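Local atomic coordinates of competence damage-inducible protein A (Klebsiella pneumoniae subsp. pneumoniae MGH 78578, PDB entry 5V01), a protein that belongs to the CinA family of competence- and damage-inducible proteins, whose exact function is not established, although CinA-type domains of relatives have been linked to nicotinamide-nucleotide deamidation. Residues Leu26-Cys39 and Asp53-Phe65. Sequence-based numbering, arbitrary orientation.
Sequences LIARGWRLTTAESC and DTAAFYDTGVVTF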
loop_
_atom_site.group_PDB
_atom_site.type_symbol
_atom_site.label_atom_id
_atom_site.label_comp_id
_atom_site.label_asym_id
_atom_site.label_seq_id
_atom_site.Cartn_x
_atom_site.Cartn_y
_atom_site.Cartn_z
ATOM N N LEU A 26 -1.047 20.111 0.084
ATOM C CA LEU A 26 -0.730 19.591 1.410
ATOM C C LEU A 26 0.487 20.282 2.020
ATOM O O LEU A 26 0.444 20.697 3.178
ATOM C CB LEU A 26 -0.502 18.083 1.376
ATOM C CG LEU A 26 -1.738 17.233 1.097
ATOM C CD1 LEU A 26 -1.278 15.807 0.785
ATOM C CD2 LEU A 26 -2.715 17.232 2.266
ATOM N N ILE A 27 1.554 20.404 1.234
ATOM C CA ILE A 27 2.799 21.018 1.712
ATOM C C ILE A 27 2.572 22.485 2.077
ATOM O O ILE A 27 3.060 22.939 3.114
ATOM C CB ILE A 27 3.939 20.841 0.683
ATOM C CG1 ILE A 27 4.339 19.363 0.606
ATOM C CG2 ILE A 27 5.165 21.672 1.048
ATOM C CD1 ILE A 27 5.153 19.037 -0.613
ATOM N N ALA A 28 1.776 23.195 1.267
ATOM C CA ALA A 28 1.464 24.604 1.538
ATOM C C ALA A 28 0.758 24.804 2.880
ATOM O O ALA A 28 0.945 25.856 3.520
ATOM C CB ALA A 28 0.644 25.200 0.405
ATOM N N ARG A 29 -0.018 23.796 3.308
ATOM C CA ARG A 29 -0.776 23.900 4.566
ATOM C C ARG A 29 -0.112 23.210 5.744
ATOM O O ARG A 29 -0.580 23.347 6.864
ATOM C CB ARG A 29 -2.175 23.324 4.367
ATOM C CG ARG A 29 -2.977 24.186 3.432
ATOM C CD ARG A 29 -4.251 23.528 3.000
ATOM N NE ARG A 29 -5.024 24.430 2.144
ATOM C CZ ARG A 29 -4.718 24.740 0.881
ATOM N NH1 ARG A 29 -3.640 24.226 0.260
ATOM N NH2 ARG A 29 -5.499 25.567 0.225
ATOM N N GLY A 30 0.958 22.458 5.492
ATOM C CA GLY A 30 1.626 21.672 6.510
ATOM C C GLY A 30 0.764 20.512 6.940
ATOM O O GLY A 30 0.822 20.104 8.095
ATOM N N TRP A 31 -0.024 19.967 6.002
ATOM C CA TRP A 31 -0.896 18.812 6.292
ATOM C C TRP A 31 -0.302 17.516 5.777
ATOM O O TRP A 31 0.410 17.495 4.778
ATOM C CB TRP A 31 -2.284 18.998 5.693
ATOM C CG TRP A 31 -3.082 20.142 6.279
ATOM C CD1 TRP A 31 -2.814 20.833 7.402
ATOM C CD2 TRP A 31 -4.285 20.700 5.735
ATOM N NE1 TRP A 31 -3.772 21.807 7.600
ATOM C CE2 TRP A 31 -4.693 21.732 6.592
ATOM C CE3 TRP A 31 -5.063 20.410 4.612
ATOM C CZ2 TRP A 31 -5.835 22.496 6.355
ATOM C CZ3 TRP A 31 -6.201 21.162 4.376
ATOM C CH2 TRP A 31 -6.577 22.189 5.248
ATOM N N ARG A 32 -0.642 16.431 6.465
ATOM C CA ARG A 32 -0.175 15.106 6.118
ATOM C C ARG A 32 -1.362 14.202 5.846
ATOM O O ARG A 32 -2.395 14.274 6.520
ATOM C CB ARG A 32 0.708 14.534 7.227
ATOM C CG ARG A 32 1.934 15.389 7.441
ATOM C CD ARG A 32 2.927 14.751 8.382
ATOM N NE ARG A 32 3.631 13.639 7.753
ATOM C CZ ARG A 32 4.626 13.751 6.868
ATOM N NH1 ARG A 32 5.080 14.943 6.464
ATOM N NH2 ARG A 32 5.196 12.647 6.388
ATOM N N LEU A 33 -1.185 13.364 4.840
ATOM C CA LEU A 33 -2.195 12.456 4.313
ATOM C C LEU A 33 -1.803 11.017 4.648
ATOM O O LEU A 33 -0.618 10.681 4.644
ATOM C CB LEU A 33 -2.212 12.629 2.791
ATOM C CG LEU A 33 -3.106 11.719 1.962
ATOM C CD1 LEU A 33 -4.592 11.935 2.263
ATOM C CD2 LEU A 33 -2.815 11.962 0.481
ATOM N N THR A 34 -2.804 10.161 4.844
ATOM C CA THR A 34 -2.616 8.711 5.020
ATOM C C THR A 34 -3.737 8.001 4.266
ATOM O O THR A 34 -4.777 8.601 3.956
ATOM C CB THR A 34 -2.605 8.334 6.496
ATOM O OG1 THR A 34 -2.227 6.988 6.638
ATOM C CG2 THR A 34 -3.928 8.529 7.156
ATOM N N THR A 35 -3.506 6.734 3.938
ATOM C CA THR A 35 -4.438 5.973 3.111
ATOM C C THR A 35 -4.671 4.571 3.617
ATOM O O THR A 35 -3.746 3.916 4.129
ATOM C CB THR A 35 -3.964 5.884 1.647
ATOM O OG1 THR A 35 -2.680 5.259 1.566
ATOM C CG2 THR A 35 -3.941 7.230 0.989
ATOM N N ALA A 36 -5.896 4.091 3.411
ATOM C CA ALA A 36 -6.269 2.700 3.693
ATOM C C ALA A 36 -7.027 2.171 2.486
ATOM O O ALA A 36 -8.013 2.760 2.057
ATOM C CB ALA A 36 -7.129 2.590 4.950
ATOM N N GLU A 37 -6.560 1.056 1.937
ATOM C CA GLU A 37 -7.096 0.493 0.708
ATOM C C GLU A 37 -7.451 -0.958 0.881
ATOM O O GLU A 37 -6.890 -1.659 1.722
ATOM C CB GLU A 37 -6.003 0.568 -0.375
ATOM C CG GLU A 37 -5.600 1.968 -0.769
ATOM C CD GLU A 37 -4.471 1.948 -1.789
ATOM O OE1 GLU A 37 -4.717 1.567 -2.960
ATOM O OE2 GLU A 37 -3.356 2.348 -1.415
ATOM N N SER A 38 -8.361 -1.411 0.042
ATOM C CA SER A 38 -8.693 -2.815 -0.072
ATOM C C SER A 38 -8.569 -3.195 -1.558
ATOM O O SER A 38 -7.473 -3.516 -2.013
ATOM C CB SER A 38 -10.054 -3.055 0.571
ATOM O OG SER A 38 -10.412 -4.420 0.552
ATOM N N CYS A 39 -9.644 -3.051 -2.332
ATOM C CA CYS A 39 -9.656 -3.432 -3.745
ATOM C C CYS A 39 -8.605 -2.725 -4.598
ATOM O O CYS A 39 -8.105 -3.308 -5.561
ATOM C CB CYS A 39 -11.038 -3.212 -4.382
ATOM S SG CYS A 39 -11.621 -1.501 -4.444
ATOM N N ASP A 53 8.283 14.345 -3.670
ATOM C CA ASP A 53 8.617 14.830 -2.334
ATOM C C ASP A 53 7.660 14.181 -1.335
ATOM O O ASP A 53 7.159 14.832 -0.421
ATOM C CB ASP A 53 8.499 16.349 -2.313
ATOM C CG ASP A 53 9.171 17.001 -1.099
ATOM O OD1 ASP A 53 10.102 16.426 -0.480
ATOM O OD2 ASP A 53 8.756 18.134 -0.776
ATOM N N THR A 54 7.411 12.887 -1.536
ATOM C CA THR A 54 6.446 12.135 -0.728
ATOM C C THR A 54 6.546 12.397 0.773
ATOM O O THR A 54 5.564 12.675 1.434
ATOM C CB THR A 54 6.635 10.638 -0.958
ATOM O OG1 THR A 54 6.522 10.357 -2.342
ATOM C CG2 THR A 54 5.583 9.841 -0.215
ATOM N N ALA A 55 7.761 12.342 1.301
ATOM C CA ALA A 55 7.961 12.424 2.742
ATOM C C ALA A 55 7.510 13.756 3.334
ATOM O O ALA A 55 7.262 13.841 4.524
ATOM C CB ALA A 55 9.414 12.179 3.074
ATOM N N ALA A 56 7.409 14.788 2.495
ATOM C CA ALA A 56 6.930 16.095 2.932
ATOM C C ALA A 56 5.429 16.122 3.245
ATOM O O ALA A 56 4.946 17.091 3.860
ATOM C CB ALA A 56 7.264 17.150 1.888
ATOM N N PHE A 57 4.689 15.096 2.813
ATOM C CA PHE A 57 3.232 15.074 3.044
ATOM C C PHE A 57 2.593 13.725 3.348
ATOM O O PHE A 57 1.404 13.664 3.613
ATOM C CB PHE A 57 2.488 15.707 1.858
ATOM C CG PHE A 57 2.641 14.948 0.577
ATOM C CD1 PHE A 57 1.769 13.922 0.244
ATOM C CD2 PHE A 57 3.712 15.211 -0.270
ATOM C CE1 PHE A 57 1.946 13.213 -0.940
ATOM C CE2 PHE A 57 3.878 14.518 -1.441
ATOM C CZ PHE A 57 3.014 13.496 -1.766
ATOM N N TYR A 58 3.357 12.637 3.298
ATOM C CA TYR A 58 2.782 11.281 3.394
ATOM C C TYR A 58 3.812 10.339 3.932
ATOM O O TYR A 58 4.976 10.359 3.498
ATOM C CB TYR A 58 2.383 10.801 1.993
ATOM C CG TYR A 58 1.785 9.398 1.911
ATOM C CD1 TYR A 58 2.574 8.287 1.689
ATOM C CD2 TYR A 58 0.429 9.211 2.016
ATOM C CE1 TYR A 58 2.019 7.022 1.600
ATOM C CE2 TYR A 58 -0.140 7.977 1.922
ATOM C CZ TYR A 58 0.650 6.867 1.720
ATOM O OH TYR A 58 0.072 5.626 1.591
ATOM N N ASP A 59 3.410 9.486 4.856
ATOM C CA ASP A 59 4.310 8.394 5.184
ATOM C C ASP A 59 3.714 7.053 5.513
ATOM O O ASP A 59 4.486 6.124 5.542
ATOM C CB ASP A 59 5.284 8.818 6.267
ATOM C CG ASP A 59 4.595 9.267 7.510
ATOM O OD1 ASP A 59 3.695 8.558 7.955
ATOM O OD2 ASP A 59 4.972 10.331 8.052
ATOM N N THR A 60 2.391 6.933 5.670
ATOM C CA THR A 60 1.782 5.661 6.022
ATOM C C THR A 60 0.597 5.308 5.132
ATOM O O THR A 60 -0.332 6.104 4.982
ATOM C CB THR A 60 1.328 5.694 7.487
ATOM O OG1 THR A 60 2.460 5.944 8.333
ATOM C CG2 THR A 60 0.664 4.381 7.927
ATOM N N GLY A 61 0.621 4.102 4.592
ATOM C CA GLY A 61 -0.517 3.509 3.936
ATOM C C GLY A 61 -0.675 2.071 4.366
ATOM O O GLY A 61 0.302 1.398 4.662
ATOM N N VAL A 62 -1.903 1.592 4.334
ATOM C CA VAL A 62 -2.164 0.181 4.520
ATOM C C VAL A 62 -3.029 -0.385 3.421
ATOM O O VAL A 62 -3.825 0.337 2.798
ATOM C CB VAL A 62 -2.777 -0.153 5.899
ATOM C CG1 VAL A 62 -1.904 0.392 7.017
ATOM C CG2 VAL A 62 -4.208 0.377 6.037
ATOM N N VAL A 63 -2.861 -1.690 3.199
ATOM C CA VAL A 63 -3.693 -2.482 2.317
ATOM C C VAL A 63 -4.265 -3.589 3.190
ATOM O O VAL A 63 -3.528 -4.399 3.749
ATOM C CB VAL A 63 -2.877 -3.058 1.154
ATOM C CG1 VAL A 63 -3.761 -3.904 0.259
ATOM C CG2 VAL A 63 -2.255 -1.932 0.386
ATOM N N THR A 64 -5.592 -3.586 3.326
ATOM C CA THR A 64 -6.321 -4.534 4.196
ATOM C C THR A 64 -7.366 -5.188 3.315
ATOM O O THR A 64 -8.456 -4.646 3.130
ATOM C CB THR A 64 -6.966 -3.814 5.393
ATOM O OG1 THR A 64 -7.761 -2.721 4.940
ATOM C CG2 THR A 64 -5.904 -3.293 6.337
ATOM N N PHE A 65 -6.993 -6.305 2.686
ATOM C CA PHE A 65 -7.751 -6.884 1.558
ATOM C C PHE A 65 -8.964 -7.731 1.961
ATOM O O PHE A 65 -9.816 -8.005 1.125
ATOM C CB PHE A 65 -6.777 -7.658 0.652
ATOM C CG PHE A 65 -7.234 -7.824 -0.759
ATOM C CD1 PHE A 65 -7.132 -6.760 -1.642
ATOM C CD2 PHE A 65 -7.727 -9.049 -1.224
ATOM C CE1 PHE A 65 -7.540 -6.892 -2.956
ATOM C CE2 PHE A 65 -8.136 -9.185 -2.541
ATOM C CZ PHE A 65 -8.038 -8.101 -3.408
HETATM O O HOH W 1 2.911 18.712 4.749
HETATM O O HOH W 2 2.470 11.196 8.699
HETATM O O HOH W 3 0.864 9.310 6.336
HETATM O O HOH W 4 -2.880 2.614 1.250
HETATM O O HOH W 5 -10.686 -6.515 -1.206
#
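Two neighbouring parallel strands, 33-37 and 58-64, pair at the edge of this chain's mixed sheet, and the end of helix 15-29 packs against the residues that precede the second strand. Leu-33 N opens the pairing with a nearly straight bond to Phe-57 O (2.9 Å, 170° at the hydrogen). Farther along, Thr-35 O accepts from Val-62 N, Val-62 O from Glu-37 N, and Glu-37 O from Thr-64 N at 2.8 Å. Between these two regions the pairing is looser: water 3 links Leu-33 O to Thr-60 N, and Thr-60 O takes a weak bond from Thr-35 N while Thr-34 OG1 reaches it at 2.7 Å from above the carbonyl plane. The strands belong to a right-handed beta-alpha-beta crossover through helix 43-50. On the face under that helix, Tyr-58 stretches along the sheet with CG anti to the backbone N (chi1 179°), bringing OH to Thr-35 OG1 (2.8 Å), which lies at the ring edge. The hydroxyl pair sits over Gly-61, which has no side chain on this face. Water 4 joins Thr-35 OG1 to Glu-37 OE2, whose carboxylate also meets Thr-40 and backbone amides of helix 43-50. Just before strand 33-37, Arg-32 bends at chi3 (74°) and grips Ala-55 O end-on with NH1 and NH2, the oxygen lying in the guanidinium plane; NH2 also forms a salt bridge to Asp-59 OD2 (2.9 Å), met from above the carboxylate plane. Leu-26 CD1 packs on Phe-57 CD1 (3.6 Å). Residues 61-63 pair antiparallel with a strand of the second subunit, continuing the sheet across the dimer.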